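Local coordinates for protein Abbfa_003403 (Acinetobacter baumannii, PDB 4ZXH) that probably assembles a peptide product as a four-domain nonribosomal peptide synthetase, with condensation, adenylation and thioesterase domains around a carrier that bears a phosphopantetheine arm, at residues E578-T586 with V594-N602; G1100-I1111 with L1238-A1249. One frame throughout, in Å; residues are numbered along the deposited sequence.

How the contacts relate
These two contacts each lie within a single domain of the synthetase. Following the chain from the N terminus, contact 1 comes first, in the AMP-binding region: it closes a short loop of seven residues and pairs the neighbouring parallel strands 581-584 and 598-600. The chain then runs on to the thioesterase region, where contact 2 closes a far longer loop of 126 residues and lays the segment after strand 1093-1096 against helix 1233-1251. The two loops lie in series, neither nested nor crossed. Their centres are 86 Å apart and their nearest atoms about 68 Å, so each ties together its own part of the fold.

Contact 1. Residues E578-T586 with V594-N602; sequences EPKVILTQT and VSVPRLDIN
Ile-582 and Val-596 show how strand 581-584 interlocks with the loop leading into strand 598-600. The tip of Ile-582 fits a notch walled by two valines: its CD1 lies 4.0 Å from Val-594 CG2, while its CG1 is 3.8 Å from Val-596 CG1, both valines meeting it roughly at right angles. Arg-598, on the same side of the sheet as Ile-582, leads its guanidinium away to the carbonyl of Leu-592, with Val-594 CG2 over one face of the group.

A second series of bumps involves the side of the sheet that bears Leu-583 and Leu-599. A chi1 of 80° swings CG2 of Val-581 opposite the main-chain nitrogen, which brings that methyl 3.7 Å from Leu-599 CG. Further along, Leu-583 CD1 rests 3.8 Å from Ile-601 CB, the two side chains slanting across each other. Helices 509-525 and 543-553 close over these apolar groups, the former on Leu-599 and both on Ile-601.

Alongside runs the backbone ladder. Ile-582 and Thr-584 each give their N-H and receive at their O, engaging Pro-597, Leu-599 and Ile-601 in turn; the bond from Thr-584 N to Leu-599 O is nearly straight, at 175° about the hydrogen.

Where the strands end, polar groups take over. Thr-586 OG1 donates to the syn side of Asp-600 OD2 at 2.9 Å and accepts from Asn-602 ND2, the hydroxyl lying close to the amide plane of Asn-602. Asp-600 OD1 takes the N-H of Asn-602 from above the carboxylate plane at 3.0 Å, an Asx turn that probably restrains the carboxylate.

Strand 598-600 is an outermost strand of a four-stranded parallel sheet, and this helix-covered edge pair, joined by a loop instead of a helix, belongs to the adenylation domain of the ANL superfamily.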
loop_
_atom_site.group_PDB
_atom_site.type_symbol
_atom_site.label_atom_id
_atom_site.label_comp_id
_atom_site.label_asym_id
_atom_site.label_seq_id
_atom_site.Cartn_x
_atom_site.Cartn_y
_atom_site.Cartn_z
ATOM N N GLU A 578 -40.695 -23.396 -19.260
ATOM C CA GLU A 578 -41.872 -24.105 -19.768
ATOM C C GLU A 578 -41.649 -24.734 -21.142
ATOM O O GLU A 578 -42.413 -24.477 -22.061
ATOM C CB GLU A 578 -43.065 -23.154 -19.823
ATOM C CG GLU A 578 -43.404 -22.564 -18.462
ATOM C CD GLU A 578 -44.448 -21.458 -18.513
ATOM O OE1 GLU A 578 -44.652 -20.861 -19.592
ATOM O OE2 GLU A 578 -45.062 -21.186 -17.459
ATOM N N PRO A 579 -40.608 -25.575 -21.279
ATOM C CA PRO A 579 -40.245 -26.113 -22.596
ATOM C C PRO A 579 -41.227 -27.153 -23.130
ATOM O O PRO A 579 -41.877 -27.878 -22.360
ATOM C CB PRO A 579 -38.873 -26.748 -22.348
ATOM C CG PRO A 579 -38.900 -27.141 -20.907
ATOM C CD PRO A 579 -39.838 -26.207 -20.191
ATOM N N LYS A 580 -41.329 -27.215 -24.451
ATOM C CA LYS A 580 -42.232 -28.145 -25.121
ATOM C C LYS A 580 -41.804 -29.572 -24.865
ATOM O O LYS A 580 -42.632 -30.450 -24.671
ATOM C CB LYS A 580 -42.252 -27.881 -26.626
ATOM C CG LYS A 580 -43.198 -28.758 -27.415
ATOM C CD LYS A 580 -44.633 -28.386 -27.123
ATOM C CE LYS A 580 -45.570 -28.713 -28.289
ATOM N NZ LYS A 580 -45.569 -27.628 -29.323
ATOM N N VAL A 581 -40.491 -29.784 -24.884
ATOM C CA VAL A 581 -39.907 -31.109 -24.801
ATOM C C VAL A 581 -38.499 -30.966 -24.244
ATOM O O VAL A 581 -37.930 -29.875 -24.280
ATOM C CB VAL A 581 -39.881 -31.811 -26.194
ATOM C CG1 VAL A 581 -38.710 -31.324 -27.027
ATOM C CG2 VAL A 581 -39.803 -33.308 -26.042
ATOM N N ILE A 582 -37.950 -32.052 -23.706
ATOM C CA ILE A 582 -36.533 -32.098 -23.312
ATOM C C ILE A 582 -35.820 -33.123 -24.187
ATOM O O ILE A 582 -36.158 -34.312 -24.152
ATOM C CB ILE A 582 -36.353 -32.478 -21.822
ATOM C CG1 ILE A 582 -36.891 -31.373 -20.901
ATOM C CG2 ILE A 582 -34.897 -32.782 -21.517
ATOM C CD1 ILE A 582 -37.072 -31.829 -19.466
ATOM N N LEU A 583 -34.876 -32.658 -25.006
ATOM C CA LEU A 583 -34.146 -33.553 -25.902
ATOM C C LEU A 583 -32.905 -34.005 -25.167
ATOM O O LEU A 583 -32.049 -33.195 -24.829
ATOM C CB LEU A 583 -33.789 -32.861 -27.228
ATOM C CG LEU A 583 -32.997 -33.637 -28.295
ATOM C CD1 LEU A 583 -33.800 -34.732 -28.997
ATOM C CD2 LEU A 583 -32.393 -32.671 -29.309
ATOM N N THR A 584 -32.827 -35.300 -24.899
ATOM C CA THR A 584 -31.768 -35.855 -24.062
ATOM C C THR A 584 -31.244 -37.146 -24.690
ATOM O O THR A 584 -31.610 -37.474 -25.810
ATOM C CB THR A 584 -32.293 -36.115 -22.650
ATOM O OG1 THR A 584 -31.281 -36.749 -21.862
ATOM C CG2 THR A 584 -33.530 -37.006 -22.707
ATOM N N GLN A 585 -30.384 -37.884 -24.001
ATOM C CA GLN A 585 -29.876 -39.120 -24.593
ATOM C C GLN A 585 -30.320 -40.311 -23.765
ATOM O O GLN A 585 -30.775 -40.139 -22.637
ATOM C CB GLN A 585 -28.344 -39.084 -24.747
ATOM C CG GLN A 585 -27.555 -38.759 -23.492
ATOM C CD GLN A 585 -26.109 -38.378 -23.786
ATOM O OE1 GLN A 585 -25.836 -37.365 -24.443
ATOM N NE2 GLN A 585 -25.174 -39.199 -23.308
ATOM N N THR A 586 -30.186 -41.510 -24.334
ATOM C CA THR A 586 -30.720 -42.748 -23.750
ATOM C C THR A 586 -30.470 -42.914 -22.254
ATOM O O THR A 586 -31.415 -43.089 -21.482
ATOM C CB THR A 586 -30.134 -43.975 -24.457
ATOM O OG1 THR A 586 -30.223 -43.795 -25.877
ATOM C CG2 THR A 586 -30.872 -45.241 -24.036
ATOM N N VAL A 594 -39.617 -35.056 -13.906
ATOM C CA VAL A 594 -40.238 -33.816 -14.349
ATOM C C VAL A 594 -41.490 -34.100 -15.160
ATOM O O VAL A 594 -41.593 -35.119 -15.846
ATOM C CB VAL A 594 -39.260 -32.940 -15.185
ATOM C CG1 VAL A 594 -38.221 -32.280 -14.279
ATOM C CG2 VAL A 594 -38.587 -33.770 -16.280
ATOM N N SER A 595 -42.449 -33.190 -15.064
ATOM C CA SER A 595 -43.699 -33.324 -15.787
ATOM C C SER A 595 -43.570 -32.678 -17.165
ATOM O O SER A 595 -44.305 -31.754 -17.507
ATOM C CB SER A 595 -44.833 -32.695 -14.984
ATOM O OG SER A 595 -45.051 -33.418 -13.780
ATOM N N VAL A 596 -42.605 -33.164 -17.939
ATOM C CA VAL A 596 -42.295 -32.620 -19.255
ATOM C C VAL A 596 -41.854 -33.755 -20.170
ATOM O O VAL A 596 -41.016 -34.556 -19.785
ATOM C CB VAL A 596 -41.179 -31.547 -19.191
ATOM C CG1 VAL A 596 -40.673 -31.214 -20.577
ATOM C CG2 VAL A 596 -41.661 -30.300 -18.486
ATOM N N PRO A 597 -42.430 -33.838 -21.380
ATOM C CA PRO A 597 -42.067 -34.895 -22.329
ATOM C C PRO A 597 -40.577 -34.943 -22.626
ATOM O O PRO A 597 -39.925 -33.903 -22.690
ATOM C CB PRO A 597 -42.855 -34.521 -23.584
ATOM C CG PRO A 597 -44.019 -33.782 -23.079
ATOM C CD PRO A 597 -43.519 -32.992 -21.904
ATOM N N ARG A 598 -40.053 -36.151 -22.804
ATOM C CA ARG A 598 -38.641 -36.346 -23.099
ATOM C C ARG A 598 -38.514 -37.065 -24.437
ATOM O O ARG A 598 -39.334 -37.913 -24.760
ATOM C CB ARG A 598 -37.963 -37.139 -21.971
ATOM C CG ARG A 598 -38.634 -36.922 -20.616
ATOM C CD ARG A 598 -38.703 -38.209 -19.788
ATOM N NE ARG A 598 -39.532 -38.045 -18.594
ATOM C CZ ARG A 598 -39.061 -37.959 -17.351
ATOM N NH1 ARG A 598 -37.753 -38.017 -17.116
ATOM N NH2 ARG A 598 -39.905 -37.809 -16.335
ATOM N N LEU A 599 -37.504 -36.691 -25.216
ATOM C CA LEU A 599 -37.180 -37.348 -26.473
ATOM C C LEU A 599 -35.736 -37.833 -26.506
ATOM O O LEU A 599 -34.804 -37.086 -26.200
ATOM C CB LEU A 599 -37.404 -36.407 -27.642
ATOM C CG LEU A 599 -38.828 -36.212 -28.117
ATOM C CD1 LEU A 599 -38.799 -35.142 -29.188
ATOM C CD2 LEU A 599 -39.354 -37.508 -28.657
ATOM N N ASP A 600 -35.553 -39.084 -26.896
ATOM C CA ASP A 600 -34.220 -39.652 -27.011
ATOM C C ASP A 600 -33.627 -39.343 -28.379
ATOM O O ASP A 600 -34.113 -39.829 -29.401
ATOM C CB ASP A 600 -34.272 -41.161 -26.767
ATOM C CG ASP A 600 -32.906 -41.822 -26.842
ATOM O OD1 ASP A 600 -31.896 -41.096 -27.000
ATOM O OD2 ASP A 600 -32.849 -43.075 -26.740
ATOM N N ILE A 601 -32.562 -38.554 -28.386
ATOM C CA ILE A 601 -31.906 -38.134 -29.627
ATOM C C ILE A 601 -31.296 -39.299 -30.419
ATOM O O ILE A 601 -31.076 -39.194 -31.627
ATOM C CB ILE A 601 -30.802 -37.093 -29.346
ATOM C CG1 ILE A 601 -30.445 -36.318 -30.610
ATOM C CG2 ILE A 601 -29.569 -37.753 -28.792
ATOM C CD1 ILE A 601 -29.379 -35.273 -30.372
ATOM N N ASN A 602 -31.030 -40.413 -29.749
ATOM C CA ASN A 602 -30.489 -41.573 -30.448
ATOM C C ASN A 602 -31.543 -42.233 -31.330
ATOM O O ASN A 602 -31.206 -42.982 -32.245
ATOM C CB ASN A 602 -29.932 -42.590 -29.450
ATOM C CG ASN A 602 -28.739 -42.055 -28.664
ATOM O OD1 ASN A 602 -27.835 -41.429 -29.228
ATOM N ND2 ASN A 602 -28.743 -42.288 -27.347
#

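Contact 2. Residues G1100-I1111 with L1238-A1249; sequences GLIEADAAEVAI and LYFDTYLANGIA
Gly-1100 and Thr-1242 mark the tight part of a seam between a loop and a helix. Gly-1100 has no side chain, and its backbone sits directly against Thr-1242 OG1. That hydroxyl, with chi1 near -69° and anti to its own carbonyl carbon, turns back along the helix to donate to Leu-1238 O at 3.0 Å. Leu-1101 CD2 also touches Thr-1242 and, one turn back, approaches Tyr-1239 CD1 at 3.6 Å, obliquely to the ring. Small groups continue the close fit: Ala-1245 CB receives Ala-1107 CB at 3.7 Å, and Ala-1249 CB meets Ile-1111 CG1 at 4.0 Å. A water here donates both to Glu-1108 O and to Asn-1246 OD1, the latter at 2.7 Å; it serves a buried amide, whose ND2 is held by Ile-1073 O.

The margin is more open. There Leu-1238 CD2 comes 3.5 Å from the CA of exposed Ala-1104, while its sister methyl CD1 lies beside the carbonyls of Leu-1101 and Ile-1102, and exposed Val-1109 leans its CG1 on Ala-1245. Another water accepts from Asp-1105 N, in the type II beta turn from Glu-1103 to Ala-1106, and donates to Asp-1241 OD2, 2.9 Å away.

Loop and helix share no direct hydrogen bond: these thioesterase segments are matched by apolar touches, with the helix satisfying its own hydroxyl and water mediating the polar links.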
loop_
_atom_site.group_PDB
_atom_site.type_symbol
_atom_site.label_atom_id
_atom_site.label_comp_id
_atom_site.label_asym_id
_atom_site.label_seq_id
_atom_site.Cartn_x
_atom_site.Cartn_y
_atom_site.Cartn_z
ATOM N N GLY A 1100 28.481 -13.385 27.678
ATOM C CA GLY A 1100 28.236 -14.656 27.036
ATOM C C GLY A 1100 27.026 -14.686 26.107
ATOM O O GLY A 1100 26.963 -15.539 25.211
ATOM N N LEU A 1101 26.063 -13.784 26.315
ATOM C CA LEU A 1101 24.854 -13.784 25.495
ATOM C C LEU A 1101 25.091 -13.158 24.123
ATOM O O LEU A 1101 24.272 -13.332 23.218
ATOM C CB LEU A 1101 23.712 -13.049 26.187
ATOM C CG LEU A 1101 23.078 -13.619 27.461
ATOM C CD1 LEU A 1101 21.794 -12.846 27.835
ATOM C CD2 LEU A 1101 22.823 -15.128 27.380
ATOM N N ILE A 1102 26.214 -12.452 23.963
ATOM C CA ILE A 1102 26.489 -11.723 22.727
ATOM C C ILE A 1102 27.741 -12.198 21.976
ATOM O O ILE A 1102 27.783 -12.170 20.746
ATOM C CB ILE A 1102 26.619 -10.224 23.014
ATOM C CG1 ILE A 1102 25.310 -9.694 23.611
ATOM C CG2 ILE A 1102 26.979 -9.466 21.757
ATOM C CD1 ILE A 1102 25.347 -9.531 25.118
ATOM N N GLU A 1103 28.764 -12.633 22.703
ATOM C CA GLU A 1103 29.980 -13.127 22.056
ATOM C C GLU A 1103 30.314 -14.527 22.554
ATOM O O GLU A 1103 30.200 -14.807 23.741
ATOM C CB GLU A 1103 31.161 -12.184 22.306
ATOM C CG GLU A 1103 32.373 -12.487 21.444
ATOM C CD GLU A 1103 33.628 -11.795 21.940
ATOM O OE1 GLU A 1103 33.531 -11.003 22.902
ATOM O OE2 GLU A 1103 34.716 -12.051 21.375
ATOM N N ALA A 1104 30.723 -15.409 21.650
ATOM C CA ALA A 1104 31.017 -16.778 22.040
ATOM C C ALA A 1104 32.183 -16.852 23.033
ATOM O O ALA A 1104 33.160 -16.103 22.917
ATOM C CB ALA A 1104 31.300 -17.617 20.818
ATOM N N ASP A 1105 32.040 -17.735 24.022
ATOM C CA ASP A 1105 33.086 -18.048 25.000
ATOM C C ASP A 1105 33.379 -16.892 25.965
ATOM O O ASP A 1105 34.346 -16.942 26.734
ATOM C CB ASP A 1105 34.382 -18.462 24.277
ATOM C CG ASP A 1105 34.216 -19.730 23.430
ATOM O OD1 ASP A 1105 33.663 -20.748 23.925
ATOM O OD2 ASP A 1105 34.623 -19.693 22.243
ATOM N N ALA A 1106 32.545 -15.858 25.937
ATOM C CA ALA A 1106 32.831 -14.636 26.691
ATOM C C ALA A 1106 32.243 -14.658 28.103
ATOM O O ALA A 1106 32.590 -13.808 28.929
ATOM C CB ALA A 1106 32.319 -13.410 25.934
ATOM N N ALA A 1107 31.354 -15.612 28.373
ATOM C CA ALA A 1107 30.801 -15.759 29.713
ATOM C C ALA A 1107 31.911 -16.116 30.675
ATOM O O ALA A 1107 32.687 -17.057 30.435
ATOM C CB ALA A 1107 29.720 -16.816 29.748
ATOM N N GLU A 1108 31.998 -15.344 31.751
ATOM C CA GLU A 1108 32.895 -15.662 32.845
ATOM C C GLU A 1108 32.474 -16.951 33.576
ATOM O O GLU A 1108 31.279 -17.260 33.678
ATOM C CB GLU A 1108 32.953 -14.481 33.811
ATOM C CG GLU A 1108 33.655 -13.257 33.222
ATOM C CD GLU A 1108 35.110 -13.538 32.829
ATOM O OE1 GLU A 1108 35.741 -14.447 33.429
ATOM O OE2 GLU A 1108 35.617 -12.850 31.915
ATOM N N VAL A 1109 33.452 -17.698 34.086
ATOM C CA VAL A 1109 33.169 -18.929 34.824
ATOM C C VAL A 1109 33.580 -18.867 36.298
ATOM O O VAL A 1109 33.443 -19.839 37.043
ATOM C CB VAL A 1109 33.870 -20.134 34.178
ATOM C CG1 VAL A 1109 33.225 -20.463 32.833
ATOM C CG2 VAL A 1109 35.357 -19.871 34.047
ATOM N N ALA A 1110 34.097 -17.727 36.720
ATOM C CA ALA A 1110 34.426 -17.539 38.120
ATOM C C ALA A 1110 33.742 -16.280 38.613
ATOM O O ALA A 1110 33.928 -15.211 38.033
ATOM C CB ALA A 1110 35.922 -17.448 38.310
ATOM N N ILE A 1111 32.947 -16.401 39.672
ATOM C CA ILE A 1111 32.218 -15.247 40.196
ATOM C C ILE A 1111 33.164 -14.102 40.536
ATOM O O ILE A 1111 32.845 -12.933 40.293
ATOM C CB ILE A 1111 31.374 -15.621 41.429
ATOM C CG1 ILE A 1111 30.007 -16.112 40.970
ATOM C CG2 ILE A 1111 31.133 -14.445 42.297
ATOM C CD1 ILE A 1111 28.943 -15.999 42.000
ATOM N N LEU A 1238 25.181 -19.927 22.512
ATOM C CA LEU A 1238 25.560 -18.808 23.365
ATOM C C LEU A 1238 24.766 -18.857 24.665
ATOM O O LEU A 1238 25.320 -18.656 25.746
ATOM C CB LEU A 1238 25.332 -17.460 22.668
ATOM C CG LEU A 1238 26.169 -17.171 21.420
ATOM C CD1 LEU A 1238 25.941 -15.768 20.909
ATOM C CD2 LEU A 1238 27.621 -17.392 21.739
ATOM N N TYR A 1239 23.474 -19.147 24.562
ATOM C CA TYR A 1239 22.600 -19.067 25.725
ATOM C C TYR A 1239 22.810 -20.253 26.640
ATOM O O TYR A 1239 22.761 -20.126 27.859
ATOM C CB TYR A 1239 21.123 -18.981 25.311
ATOM C CG TYR A 1239 20.824 -17.820 24.383
ATOM C CD1 TYR A 1239 21.633 -16.680 24.373
ATOM C CD2 TYR A 1239 19.735 -17.862 23.507
ATOM C CE1 TYR A 1239 21.366 -15.616 23.516
ATOM C CE2 TYR A 1239 19.462 -16.807 22.649
ATOM C CZ TYR A 1239 20.281 -15.683 22.658
ATOM O OH TYR A 1239 20.020 -14.633 21.806
ATOM N N PHE A 1240 23.032 -21.416 26.052
ATOM C CA PHE A 1240 23.267 -22.606 26.848
ATOM C C PHE A 1240 24.637 -22.496 27.516
ATOM O O PHE A 1240 24.755 -22.729 28.714
ATOM C CB PHE A 1240 23.168 -23.873 25.990
ATOM C CG PHE A 1240 23.179 -25.142 26.790
ATOM C CD1 PHE A 1240 22.468 -25.226 27.975
ATOM C CD2 PHE A 1240 23.887 -26.250 26.358
ATOM C CE1 PHE A 1240 22.476 -26.388 28.724
ATOM C CE2 PHE A 1240 23.896 -27.410 27.089
ATOM C CZ PHE A 1240 23.185 -27.483 28.281
ATOM N N ASP A 1241 25.658 -22.104 26.752
ATOM C CA ASP A 1241 27.017 -21.943 27.294
ATOM C C ASP A 1241 27.078 -20.927 28.436
ATOM O O ASP A 1241 27.741 -21.164 29.453
ATOM C CB ASP A 1241 27.994 -21.530 26.197
ATOM C CG ASP A 1241 28.406 -22.693 25.302
ATOM O OD1 ASP A 1241 28.082 -23.880 25.609
ATOM O OD2 ASP A 1241 29.071 -22.403 24.279
ATOM N N THR A 1242 26.386 -19.801 28.275
ATOM C CA THR A 1242 26.250 -18.832 29.367
ATOM C C THR A 1242 25.639 -19.475 30.615
ATOM O O THR A 1242 26.171 -19.340 31.727
ATOM C CB THR A 1242 25.402 -17.627 28.934
ATOM O OG1 THR A 1242 26.142 -16.880 27.967
ATOM C CG2 THR A 1242 25.094 -16.724 30.110
ATOM N N TYR A 1243 24.538 -20.188 30.410
ATOM C CA TYR A 1243 23.878 -20.949 31.460
ATOM C C TYR A 1243 24.868 -21.901 32.158
ATOM O O TYR A 1243 24.957 -21.921 33.399
ATOM C CB TYR A 1243 22.684 -21.714 30.866
ATOM C CG TYR A 1243 21.909 -22.583 31.845
ATOM C CD1 TYR A 1243 20.967 -22.020 32.700
ATOM C CD2 TYR A 1243 22.104 -23.978 31.891
ATOM C CE1 TYR A 1243 20.263 -22.800 33.595
ATOM C CE2 TYR A 1243 21.398 -24.775 32.769
ATOM C CZ TYR A 1243 20.472 -24.172 33.620
ATOM O OH TYR A 1243 19.748 -24.923 34.509
ATOM N N LEU A 1244 25.635 -22.663 31.373
ATOM C CA LEU A 1244 26.593 -23.617 31.944
ATOM C C LEU A 1244 27.675 -22.884 32.726
ATOM O O LEU A 1244 28.109 -23.358 33.768
ATOM C CB LEU A 1244 27.233 -24.496 30.855
ATOM C CG LEU A 1244 26.294 -25.497 30.171
ATOM C CD1 LEU A 1244 26.974 -26.168 29.020
ATOM C CD2 LEU A 1244 25.761 -26.530 31.141
ATOM N N ALA A 1245 28.096 -21.725 32.218
ATOM C CA ALA A 1245 29.199 -20.966 32.802
ATOM C C ALA A 1245 28.825 -20.449 34.176
ATOM O O ALA A 1245 29.607 -20.526 35.132
ATOM C CB ALA A 1245 29.582 -19.825 31.903
ATOM N N ASN A 1246 27.607 -19.928 34.276
ATOM C CA ASN A 1246 27.120 -19.453 35.559
ATOM C C ASN A 1246 26.950 -20.617 36.523
ATOM O O ASN A 1246 27.170 -20.464 37.726
ATOM C CB ASN A 1246 25.819 -18.685 35.380
ATOM C CG ASN A 1246 26.044 -17.289 34.810
ATOM O OD1 ASN A 1246 27.128 -16.704 34.961
ATOM N ND2 ASN A 1246 25.015 -16.740 34.165
ATOM N N GLY A 1247 26.593 -21.789 35.992
ATOM C CA GLY A 1247 26.477 -22.978 36.822
ATOM C C GLY A 1247 27.791 -23.328 37.503
ATOM O O GLY A 1247 27.854 -23.482 38.719
ATOM N N ILE A 1248 28.841 -23.465 36.699
ATOM C CA ILE A 1248 30.187 -23.715 37.179
ATOM C C ILE A 1248 30.640 -22.613 38.141
ATOM O O ILE A 1248 31.356 -22.880 39.110
ATOM C CB ILE A 1248 31.161 -23.808 35.997
ATOM C CG1 ILE A 1248 30.744 -24.938 35.063
ATOM C CG2 ILE A 1248 32.541 -24.048 36.464
ATOM C CD1 ILE A 1248 31.544 -24.977 33.759
ATOM N N ALA A 1249 30.216 -21.373 37.886
ATOM C CA ALA A 1249 30.590 -20.279 38.764
ATOM C C ALA A 1249 29.959 -20.493 40.130
ATOM O O ALA A 1249 30.636 -20.401 41.162
ATOM C CB ALA A 1249 30.176 -18.949 38.182
HETATM O O HOH W 1 29.523 -19.642 23.584
HETATM O O HOH W 2 29.070 -15.886 33.205
#